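Putative branched chain amino acid ABC transporter, periplasmic amino acid-binding protein (Brucella ovis, PDB 4XFK) serves as the periplasmic binding component of an amino-acid transport system, probably capturing branched-chain and related small amino acids. Local coordinates at residues 127-141 with 341-354. The protein carries 1 engineered substitution. Sequence-based numbering, arbitrary orientation. Where two conformers were deposited one is given.
Engineered in segment 127-141: Arg141 (natural residue His). With NA (sodium ion), chain E.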
loop_
_atom_site.group_PDB
_atom_site.type_symbol
_atom_site.label_atom_id
_atom_site.label_comp_id
_atom_site.label_asym_id
_atom_site.label_seq_id
_atom_site.Cartn_x
_atom_site.Cartn_y
_atom_site.Cartn_z
ATOM N N CYS A 127 7.801 -8.188 12.768
ATOM C CA CYS A 127 8.907 -7.313 12.388
ATOM C C CYS A 127 10.238 -8.058 12.427
ATOM O O CYS A 127 10.504 -8.781 13.393
ATOM C CB CYS A 127 8.943 -6.128 13.361
ATOM S SG CYS A 127 10.372 -5.058 13.256
ATOM N N HIS A 128 11.072 -7.889 11.405
ATOM C CA HIS A 128 12.445 -8.382 11.452
ATOM C C HIS A 128 13.315 -7.532 10.542
ATOM O O HIS A 128 12.811 -6.732 9.738
ATOM C CB HIS A 128 12.552 -9.874 11.116
ATOM C CG HIS A 128 12.103 -10.224 9.731
ATOM N ND1 HIS A 128 12.977 -10.374 8.672
ATOM C CD2 HIS A 128 10.866 -10.458 9.235
ATOM C CE1 HIS A 128 12.291 -10.689 7.586
ATOM N NE2 HIS A 128 11.008 -10.746 7.900
ATOM N N PHE A 129 14.622 -7.693 10.687
ATOM C CA PHE A 129 15.572 -6.773 10.082
ATOM C C PHE A 129 15.533 -6.785 8.554
ATOM O O PHE A 129 15.796 -5.773 7.920
ATOM C CB PHE A 129 16.984 -7.074 10.587
ATOM C CG PHE A 129 18.031 -6.141 10.050
ATOM C CD1 PHE A 129 18.194 -4.870 10.579
ATOM C CD2 PHE A 129 18.862 -6.544 9.022
ATOM C CE1 PHE A 129 19.169 -4.013 10.080
ATOM C CE2 PHE A 129 19.841 -5.701 8.523
ATOM C CZ PHE A 129 19.992 -4.429 9.047
ATOM N N TYR A 130 15.197 -7.924 7.960
ATOM C CA TYR A 130 15.271 -8.050 6.504
ATOM C C TYR A 130 13.933 -7.828 5.798
ATOM O O TYR A 130 13.820 -8.051 4.597
ATOM C CB TYR A 130 15.943 -9.374 6.101
ATOM C CG TYR A 130 17.412 -9.406 6.478
ATOM C CD1 TYR A 130 18.373 -8.829 5.651
ATOM C CD2 TYR A 130 17.835 -9.961 7.681
ATOM C CE1 TYR A 130 19.722 -8.834 6.003
ATOM C CE2 TYR A 130 19.175 -9.967 8.041
ATOM C CZ TYR A 130 20.110 -9.402 7.203
ATOM O OH TYR A 130 21.443 -9.413 7.567
ATOM N N HIS A 131 12.934 -7.383 6.554
ATOM C CA HIS A 131 11.697 -6.861 5.988
ATOM C C HIS A 131 11.687 -5.337 6.107
ATOM O O HIS A 131 12.060 -4.774 7.152
ATOM C CB HIS A 131 10.469 -7.446 6.703
ATOM C CG HIS A 131 9.200 -6.663 6.484
ATOM N ND1 HIS A 131 8.789 -5.669 7.344
ATOM C CD2 HIS A 131 8.254 -6.726 5.513
ATOM C CE1 HIS A 131 7.657 -5.141 6.908
ATOM N NE2 HIS A 131 7.307 -5.768 5.799
ATOM N N PHE A 132 11.247 -4.681 5.033
ATOM C CA PHE A 132 11.027 -3.241 5.037
ATOM C C PHE A 132 9.673 -2.969 4.419
ATOM O O PHE A 132 9.379 -3.488 3.332
ATOM C CB PHE A 132 12.089 -2.525 4.198
ATOM C CG PHE A 132 13.454 -2.517 4.813
ATOM C CD1 PHE A 132 14.299 -3.603 4.676
ATOM C CD2 PHE A 132 13.894 -1.411 5.532
ATOM C CE1 PHE A 132 15.564 -3.588 5.239
ATOM C CE2 PHE A 132 15.158 -1.385 6.083
ATOM C CZ PHE A 132 15.997 -2.474 5.942
ATOM N N ARG A 133 8.867 -2.142 5.081
ATOM C CA ARG A 133 7.576 -1.736 4.525
ATOM C C ARG A 133 7.627 -0.295 4.026
ATOM O O ARG A 133 7.984 0.626 4.774
ATOM C CB ARG A 133 6.430 -1.905 5.531
ATOM C CG ARG A 133 5.156 -1.218 5.054
ATOM C CD ARG A 133 3.875 -1.852 5.550
ATOM N NE ARG A 133 3.753 -1.854 7.002
ATOM C CZ ARG A 133 2.930 -2.669 7.642
ATOM N NH1 ARG A 133 2.849 -2.638 8.967
ATOM N NH2 ARG A 133 2.204 -3.530 6.941
ATOM N N PHE A 134 7.268 -0.114 2.760
ATOM C CA PHE A 134 7.352 1.191 2.100
ATOM C C PHE A 134 6.008 1.888 1.932
ATOM O O PHE A 134 5.935 3.042 1.488
ATOM C CB PHE A 134 8.063 1.044 0.750
ATOM C CG PHE A 134 9.489 0.601 0.888
ATOM C CD1 PHE A 134 10.507 1.528 1.052
ATOM C CD2 PHE A 134 9.806 -0.746 0.898
ATOM C CE1 PHE A 134 11.827 1.116 1.172
ATOM C CE2 PHE A 134 11.116 -1.168 1.039
ATOM C CZ PHE A 134 12.128 -0.231 1.174
ATOM N N SER A 135 4.951 1.188 2.323
ATOM C CA SER A 135 3.586 1.652 2.137
ATOM C C SER A 135 2.971 2.075 3.470
ATOM O O SER A 135 3.580 1.905 4.533
ATOM C CB SER A 135 2.762 0.504 1.556
ATOM O OG SER A 135 2.667 -0.543 2.505
ATOM N N PRO A 136 1.744 2.622 3.431
ATOM C CA PRO A 136 1.019 2.769 4.700
ATOM C C PRO A 136 0.719 1.419 5.348
ATOM O O PRO A 136 0.998 0.340 4.805
ATOM C CB PRO A 136 -0.291 3.455 4.288
ATOM C CG PRO A 136 0.055 4.159 2.998
ATOM C CD PRO A 136 1.012 3.230 2.305
ATOM N N ASN A 137 0.163 1.504 6.547
ATOM C CA ASN A 137 -0.397 0.352 7.233
ATOM C C ASN A 137 -1.781 0.748 7.748
ATOM O O ASN A 137 -2.196 1.903 7.580
ATOM C CB ASN A 137 0.543 -0.134 8.347
ATOM C CG ASN A 137 0.795 0.924 9.397
ATOM O OD1 ASN A 137 -0.141 1.541 9.906
ATOM N ND2 ASN A 137 2.069 1.153 9.715
ATOM N N ALA A 138 -2.495 -0.183 8.370
ATOM C CA ALA A 138 -3.868 0.094 8.786
ATOM C C ALA A 138 -3.977 1.315 9.692
ATOM O O ALA A 138 -4.923 2.094 9.583
ATOM C CB ALA A 138 -4.464 -1.123 9.481
ATOM N N ALA A 139 -3.010 1.473 10.585
ATOM C CA ALA A 139 -3.038 2.586 11.530
ATOM C C ALA A 139 -2.867 3.922 10.819
ATOM O O ALA A 139 -3.604 4.874 11.071
ATOM C CB ALA A 139 -1.975 2.405 12.614
ATOM N N ILE A 140 -1.895 3.989 9.919
ATOM C CA ILE A 140 -1.659 5.216 9.176
ATOM C C ILE A 140 -2.868 5.559 8.296
ATOM O O ILE A 140 -3.325 6.707 8.279
ATOM C CB ILE A 140 -0.385 5.103 8.309
ATOM C CG1 ILE A 140 0.854 4.889 9.198
ATOM C CG2 ILE A 140 -0.241 6.323 7.411
ATOM C CD1 ILE A 140 2.124 4.546 8.418
ATOM N N ARG A 141 -3.381 4.568 7.563
ATOM C CA ARG A 141 -4.532 4.795 6.690
ATOM C C ARG A 141 -5.717 5.388 7.452
ATOM O O ARG A 141 -6.313 6.387 7.032
ATOM C CB ARG A 141 -4.998 3.490 6.035
ATOM C CG ARG A 141 -4.077 2.907 4.974
ATOM C CD ARG A 141 -4.038 3.699 3.684
ATOM N NE ARG A 141 -3.333 2.916 2.673
ATOM C CZ ARG A 141 -3.127 3.310 1.420
ATOM N NH1 ARG A 141 -3.589 4.479 0.997
ATOM N NH2 ARG A 141 -2.449 2.531 0.587
ATOM N N TYR A 341 10.801 11.139 1.978
ATOM C CA TYR A 341 10.555 9.763 2.271
ATOM C C TYR A 341 11.794 9.205 2.991
ATOM O O TYR A 341 12.924 9.415 2.534
ATOM C CB TYR A 341 10.322 9.100 0.932
ATOM C CG TYR A 341 9.721 7.755 0.997
ATOM C CD1 TYR A 341 10.505 6.667 1.309
ATOM C CD2 TYR A 341 8.381 7.552 0.713
ATOM C CE1 TYR A 341 9.985 5.421 1.361
ATOM C CE2 TYR A 341 7.839 6.295 0.771
ATOM C CZ TYR A 341 8.658 5.235 1.092
ATOM O OH TYR A 341 8.183 3.965 1.159
ATOM N N SER A 342 11.587 8.528 4.116
ATOM C CA SER A 342 12.698 7.931 4.855
ATOM C C SER A 342 12.226 6.645 5.517
ATOM O O SER A 342 11.078 6.248 5.347
ATOM C CB SER A 342 13.265 8.909 5.886
ATOM O OG SER A 342 12.297 9.258 6.866
ATOM N N MET A 343 13.109 6.004 6.272
ATOM C CA MET A 343 12.812 4.708 6.873
ATOM C C MET A 343 13.070 4.730 8.369
ATOM O O MET A 343 14.151 5.128 8.805
ATOM C CB MET A 343 13.690 3.628 6.229
ATOM C CG MET A 343 13.442 2.226 6.765
ATOM S SD MET A 343 11.750 1.638 6.522
ATOM C CE MET A 343 11.631 1.642 4.731
ATOM N N ARG A 344 12.093 4.296 9.162
ATOM C CA ARG A 344 12.297 4.202 10.602
ATOM C C ARG A 344 13.045 2.913 10.929
ATOM O O ARG A 344 12.646 1.824 10.520
ATOM C CB ARG A 344 10.969 4.259 11.335
ATOM C CG ARG A 344 11.139 4.225 12.839
ATOM C CD ARG A 344 9.882 4.724 13.526
ATOM N NE ARG A 344 8.735 3.858 13.247
ATOM C CZ ARG A 344 7.478 4.182 13.526
ATOM N NH1 ARG A 344 7.202 5.364 14.062
ATOM N NH2 ARG A 344 6.496 3.336 13.252
ATOM N N SER A 345 14.139 3.023 11.672
ATOM C CA SER A 345 14.983 1.857 11.896
ATOM C C SER A 345 14.382 0.863 12.886
ATOM O O SER A 345 14.635 -0.334 12.781
ATOM C CB SER A 345 16.369 2.282 12.363
ATOM O OG SER A 345 16.279 2.971 13.589
ATOM N N ASP A 346 13.569 1.351 13.824
ATOM C CA ASP A 346 13.042 0.497 14.882
ATOM C C ASP A 346 12.250 -0.681 14.344
ATOM O O ASP A 346 12.345 -1.797 14.868
ATOM C CB ASP A 346 12.115 1.286 15.807
ATOM C CG ASP A 346 12.756 2.525 16.374
ATOM O OD1 ASP A 346 13.193 3.393 15.583
ATOM O OD2 ASP A 346 12.804 2.636 17.620
ATOM N N ASP A 347 11.447 -0.419 13.316
ATOM C CA ASP A 347 10.460 -1.386 12.856
ATOM C C ASP A 347 10.464 -1.545 11.343
ATOM O O ASP A 347 9.787 -2.413 10.812
ATOM C CB ASP A 347 9.053 -1.010 13.355
ATOM C CG ASP A 347 8.604 0.387 12.920
ATOM O OD1 ASP A 347 9.403 1.174 12.364
ATOM O OD2 ASP A 347 7.419 0.707 13.162
ATOM N N HIS A 348 11.240 -0.710 10.659
ATOM C CA HIS A 348 11.250 -0.665 9.194
ATOM C C HIS A 348 9.885 -0.318 8.589
ATOM O O HIS A 348 9.473 -0.872 7.565
ATOM C CB HIS A 348 11.861 -1.930 8.575
ATOM C CG HIS A 348 13.301 -2.120 8.926
ATOM N ND1 HIS A 348 14.000 -3.268 8.621
ATOM C CD2 HIS A 348 14.181 -1.295 9.542
ATOM C CE1 HIS A 348 15.245 -3.146 9.048
ATOM N NE2 HIS A 348 15.380 -1.959 9.610
ATOM N N GLN A 349 9.208 0.626 9.235
ATOM C CA GLN A 349 8.066 1.311 8.651
ATOM C C GLN A 349 8.550 2.620 8.026
ATOM O O GLN A 349 9.192 3.431 8.698
ATOM C CB GLN A 349 7.014 1.603 9.731
ATOM C CG GLN A 349 5.855 2.455 9.256
ATOM C CD GLN A 349 5.093 1.803 8.112
ATOM O OE1 GLN A 349 4.600 0.673 8.230
ATOM N NE2 GLN A 349 4.995 2.510 6.992
ATOM N N ALA A 350 8.269 2.821 6.741
ATOM C CA ALA A 350 8.662 4.063 6.078
ATOM C C ALA A 350 7.857 5.254 6.595
ATOM O O ALA A 350 6.698 5.108 7.015
ATOM C CB ALA A 350 8.520 3.943 4.568
ATOM N N LYS A 351 8.500 6.421 6.565
ATOM C CA LYS A 351 7.919 7.694 6.985
ATOM C C LYS A 351 7.711 8.557 5.747
ATOM O O LYS A 351 8.652 8.788 4.985
ATOM C CB LYS A 351 8.842 8.401 7.976
ATOM C CG LYS A 351 8.256 9.693 8.509
ATOM C CD LYS A 351 8.848 10.074 9.855
ATOM C CE LYS A 351 10.210 10.682 9.716
ATOM N NZ LYS A 351 10.645 11.179 11.054
ATOM N N PHE A 352 6.482 9.028 5.546
ATOM C CA PHE A 352 6.118 9.752 4.332
ATOM C C PHE A 352 4.806 10.491 4.576
ATOM O O PHE A 352 4.050 10.124 5.470
ATOM C CB PHE A 352 5.948 8.767 3.166
ATOM C CG PHE A 352 5.136 7.553 3.520
ATOM C CD1 PHE A 352 3.745 7.627 3.581
ATOM C CD2 PHE A 352 5.753 6.353 3.831
ATOM C CE1 PHE A 352 2.991 6.547 3.961
ATOM C CE2 PHE A 352 4.998 5.252 4.204
ATOM C CZ PHE A 352 3.612 5.348 4.263
ATOM N N PRO A 353 4.530 11.536 3.782
ATOM C CA PRO A 353 3.258 12.249 3.931
ATOM C C PRO A 353 2.050 11.450 3.442
ATOM O O PRO A 353 2.177 10.535 2.623
ATOM C CB PRO A 353 3.437 13.505 3.053
ATOM C CG PRO A 353 4.851 13.524 2.634
ATOM C CD PRO A 353 5.399 12.142 2.761
ATOM N N MET A 354 0.876 11.814 3.957
ATOM C CA MET A 354 -0.397 11.248 3.530
ATOM C C MET A 354 -1.336 12.360 3.089
ATOM O O MET A 354 -1.381 13.427 3.692
ATOM C CB MET A 354 -1.030 10.440 4.664
ATOM C CG MET A 354 -0.300 9.136 4.972
ATOM S SD MET A 354 -0.408 7.915 3.630
ATOM C CE MET A 354 -2.102 7.367 3.834
HETATM NA NA NA E . 16.883 5.284 14.011
HETATM O O HOH W 1 10.287 -5.115 9.758
HETATM O O HOH W 2 15.002 5.708 12.489
HETATM O O HOH W 3 15.244 4.970 15.796
HETATM O O HOH W 4 18.244 5.160 11.830
HETATM O O HOH W 5 17.435 7.675 14.368
HETATM O O HOH W 6 18.621 4.509 15.612
#
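Arg133 and Gln349 sit side by side in a single backbone bridge, their CA atoms 5.2 Å apart: Arg133 N donates to His348 O and Arg133 O accepts from Ala350 N. Strand 131-133, outermost in the five-stranded parallel sheet of one lobe, thereby meets the end of the turn that leads into strand 350-360 of the other lobe's mixed sheet. Within that turn Arg344 grips Asp347 side-on through NE and NH2, while Asp347 OD1 also takes Gln349 N in an Asx turn.

His348 lies flat on Phe132 in an offset stack, centroids 3.8 Å apart and planes at 6°. Its ND1 donates in the ring plane to His131 O at 2.9 Å, and its NE2 is bonded to Glu330, so ring rotation is fixed from two sides. Met343 SD comes to the edge of the Phe132 ring, and its chain, bent at chi2 (60°) and chi3, carries CE over the face of Phe134.

Farther along, the Gln349 amide serves both segments: NE2 gives a nearly straight bond to Ser135 O (2.9 Å) and another to Ala350 O, while OE1 receives Arg133 NE at 2.9 Å and, weakly, Asn137 ND2. Arg133 NH2 is also held by Ala119 O, and Asn137 has its strongest polar partner in Asp387. Beyond them the Phe352 ring end, CZ, meets Pro136 N at 3.4 Å, and Met354 CG packs on Ile140 CG2.

This seam is probably part of the inter-lobe crossover, as in other periplasmic binding proteins; in it the Gln349 amide is engaged at both ends and the His348 ring at both nitrogens.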